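Local coordinates for Atg5 (Kluyveromyces marxianus, PDB 3VQI), which takes part in autophagic vesicle formation and cytoplasm-to-vacuole transport, and forms the autophagy-essential conjugate with Atg12, at residues K148-I153 with D266-L271. Sequence-based numbering, arbitrary orientation.
Sequences KQACFI and DGFLYL
Ala150 and Ile153, on helix 135-155 of the helical bundle region, pack against Phe268 in the ubiquitin-fold UblB domain. The contact joins these two parts of Atg5 through a buried, mostly apolar interface without hydrogen bonds across it. Asp266 opens an Asx turn: its OD2 accepts from Phe268 N at 3.1 Å, from above the carboxylate plane. Gly267 comes nearest to the helix backbone, with its CA 5.6 Å from Ala150 CA. A CB on Gly267 would collide with Ala150 CB, and at these backbone angles (phi 101°, psi 0°) would also press on Asp266 O. Phe268 CG lies anti to its carbonyl carbon (chi1 -72°), which swings the ring toward the helix. Its CE1 meets Ala150 CB at 3.7 Å. The Ile153 side chain crosses that of Phe268 at about a right angle, and its CD1 touches Phe268 CE2 at 3.7 Å. Arg203 of strand 202-205 makes a cation-pi contact with the same ring. Replacing Phe268 by alanine would probably leave a gap beside Ala150 and Ile153 and Arg203 without its aromatic partner. Strand 269-272 then begins, and Tyr270 turns back to the Asx turn. Its OH donates to the syn lone pair of Asp266 OD1 at 2.7 Å, in the plane of the tyrosine ring.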
loop_
_atom_site.group_PDB
_atom_site.type_symbol
_atom_site.label_atom_id
_atom_site.label_comp_id
_atom_site.label_asym_id
_atom_site.label_seq_id
_atom_site.Cartn_x
_atom_site.Cartn_y
_atom_site.Cartn_z
ATOM N N LYS A 148 3.277 -9.997 -10.805
ATOM C CA LYS A 148 3.535 -11.288 -11.398
ATOM C C LYS A 148 2.483 -12.228 -10.835
ATOM O O LYS A 148 2.236 -13.293 -11.392
ATOM C CB LYS A 148 4.939 -11.758 -11.005
ATOM C CG LYS A 148 5.498 -12.924 -11.818
ATOM C CD LYS A 148 7.015 -13.020 -11.618
ATOM C CE LYS A 148 7.667 -14.049 -12.537
ATOM N NZ LYS A 148 9.157 -13.967 -12.446
ATOM N N GLN A 149 1.864 -11.812 -9.730
ATOM C CA GLN A 149 0.835 -12.596 -9.049
ATOM C C GLN A 149 -0.572 -12.176 -9.436
ATOM O O GLN A 149 -1.388 -13.007 -9.810
ATOM C CB GLN A 149 0.999 -12.471 -7.530
ATOM C CG GLN A 149 0.035 -13.325 -6.714
ATOM C CD GLN A 149 0.366 -13.344 -5.220
ATOM O OE1 GLN A 149 1.522 -13.550 -4.828
ATOM N NE2 GLN A 149 -0.650 -13.144 -4.382
ATOM N N ALA A 150 -0.867 -10.888 -9.330
ATOM C CA ALA A 150 -2.195 -10.399 -9.685
ATOM C C ALA A 150 -2.491 -10.772 -11.139
ATOM O O ALA A 150 -3.639 -10.767 -11.583
ATOM C CB ALA A 150 -2.261 -8.889 -9.503
ATOM N N CYS A 151 -1.432 -11.099 -11.870
ATOM C CA CYS A 151 -1.542 -11.474 -13.272
ATOM C C CYS A 151 -2.201 -12.857 -13.369
ATOM O O CYS A 151 -3.221 -13.023 -14.048
ATOM C CB CYS A 151 -0.144 -11.484 -13.904
ATOM S SG CYS A 151 -0.112 -11.418 -15.713
ATOM N N PHE A 152 -1.607 -13.837 -12.685
ATOM C CA PHE A 152 -2.126 -15.204 -12.647
ATOM C C PHE A 152 -3.601 -15.186 -12.288
ATOM O O PHE A 152 -4.419 -15.872 -12.899
ATOM C CB PHE A 152 -1.392 -16.011 -11.587
ATOM C CG PHE A 152 -0.050 -16.501 -12.015
ATOM C CD1 PHE A 152 0.063 -17.486 -12.991
ATOM C CD2 PHE A 152 1.105 -16.019 -11.407
ATOM C CE1 PHE A 152 1.307 -17.994 -13.351
ATOM C CE2 PHE A 152 2.358 -16.517 -11.759
ATOM C CZ PHE A 152 2.458 -17.508 -12.732
ATOM N N ILE A 153 -3.928 -14.410 -11.268
ATOM C CA ILE A 153 -5.301 -14.296 -10.836
ATOM C C ILE A 153 -6.165 -13.821 -12.000
ATOM O O ILE A 153 -7.242 -14.361 -12.239
ATOM C CB ILE A 153 -5.425 -13.299 -9.650
ATOM C CG1 ILE A 153 -4.706 -13.868 -8.430
ATOM C CG2 ILE A 153 -6.888 -13.019 -9.324
ATOM C CD1 ILE A 153 -4.798 -12.980 -7.216
ATOM N N ASP A 266 -0.427 -2.105 -6.814
ATOM C CA ASP A 266 0.184 -3.422 -6.835
ATOM C C ASP A 266 -0.702 -4.464 -7.510
ATOM O O ASP A 266 -0.325 -5.633 -7.616
ATOM C CB ASP A 266 0.546 -3.870 -5.418
ATOM C CG ASP A 266 -0.671 -4.155 -4.559
ATOM O OD1 ASP A 266 -0.470 -4.728 -3.471
ATOM O OD2 ASP A 266 -1.815 -3.810 -4.958
ATOM N N GLY A 267 -1.882 -4.044 -7.954
ATOM C CA GLY A 267 -2.761 -4.966 -8.654
ATOM C C GLY A 267 -3.910 -5.569 -7.864
ATOM O O GLY A 267 -4.698 -6.354 -8.393
ATOM N N PHE A 268 -4.016 -5.213 -6.594
ATOM C CA PHE A 268 -5.093 -5.752 -5.803
ATOM C C PHE A 268 -6.041 -4.676 -5.338
ATOM O O PHE A 268 -5.662 -3.526 -5.137
ATOM C CB PHE A 268 -4.547 -6.508 -4.592
ATOM C CG PHE A 268 -3.899 -7.818 -4.929
ATOM C CD1 PHE A 268 -2.641 -7.860 -5.519
ATOM C CD2 PHE A 268 -4.540 -9.026 -4.628
ATOM C CE1 PHE A 268 -2.022 -9.087 -5.803
ATOM C CE2 PHE A 268 -3.928 -10.261 -4.908
ATOM C CZ PHE A 268 -2.666 -10.286 -5.495
ATOM N N LEU A 269 -7.295 -5.069 -5.195
ATOM C CA LEU A 269 -8.343 -4.186 -4.710
ATOM C C LEU A 269 -8.424 -4.521 -3.227
ATOM O O LEU A 269 -8.683 -5.667 -2.863
ATOM C CB LEU A 269 -9.663 -4.526 -5.394
ATOM C CG LEU A 269 -10.961 -4.007 -4.781
ATOM C CD1 LEU A 269 -11.062 -2.475 -4.831
ATOM C CD2 LEU A 269 -12.078 -4.666 -5.559
ATOM N N TYR A 270 -8.182 -3.539 -2.373
ATOM C CA TYR A 270 -8.221 -3.788 -0.943
ATOM C C TYR A 270 -9.487 -3.293 -0.276
ATOM O O TYR A 270 -9.870 -2.130 -0.403
ATOM C CB TYR A 270 -7.021 -3.138 -0.238
ATOM C CG TYR A 270 -5.684 -3.755 -0.558
ATOM C CD1 TYR A 270 -4.990 -3.407 -1.717
ATOM C CD2 TYR A 270 -5.102 -4.682 0.305
ATOM C CE1 TYR A 270 -3.748 -3.966 -2.001
ATOM C CE2 TYR A 270 -3.867 -5.249 0.027
ATOM C CZ TYR A 270 -3.193 -4.888 -1.127
ATOM O OH TYR A 270 -1.973 -5.464 -1.412
ATOM N N LEU A 271 -10.129 -4.190 0.453
ATOM C CA LEU A 271 -11.323 -3.836 1.188
ATOM C C LEU A 271 -10.987 -3.851 2.671
ATOM O O LEU A 271 -10.406 -4.815 3.174
ATOM C CB LEU A 271 -12.438 -4.842 0.926
ATOM C CG LEU A 271 -13.394 -4.585 -0.237
ATOM C CD1 LEU A 271 -12.638 -4.622 -1.558
ATOM C CD2 LEU A 271 -14.496 -5.644 -0.204
#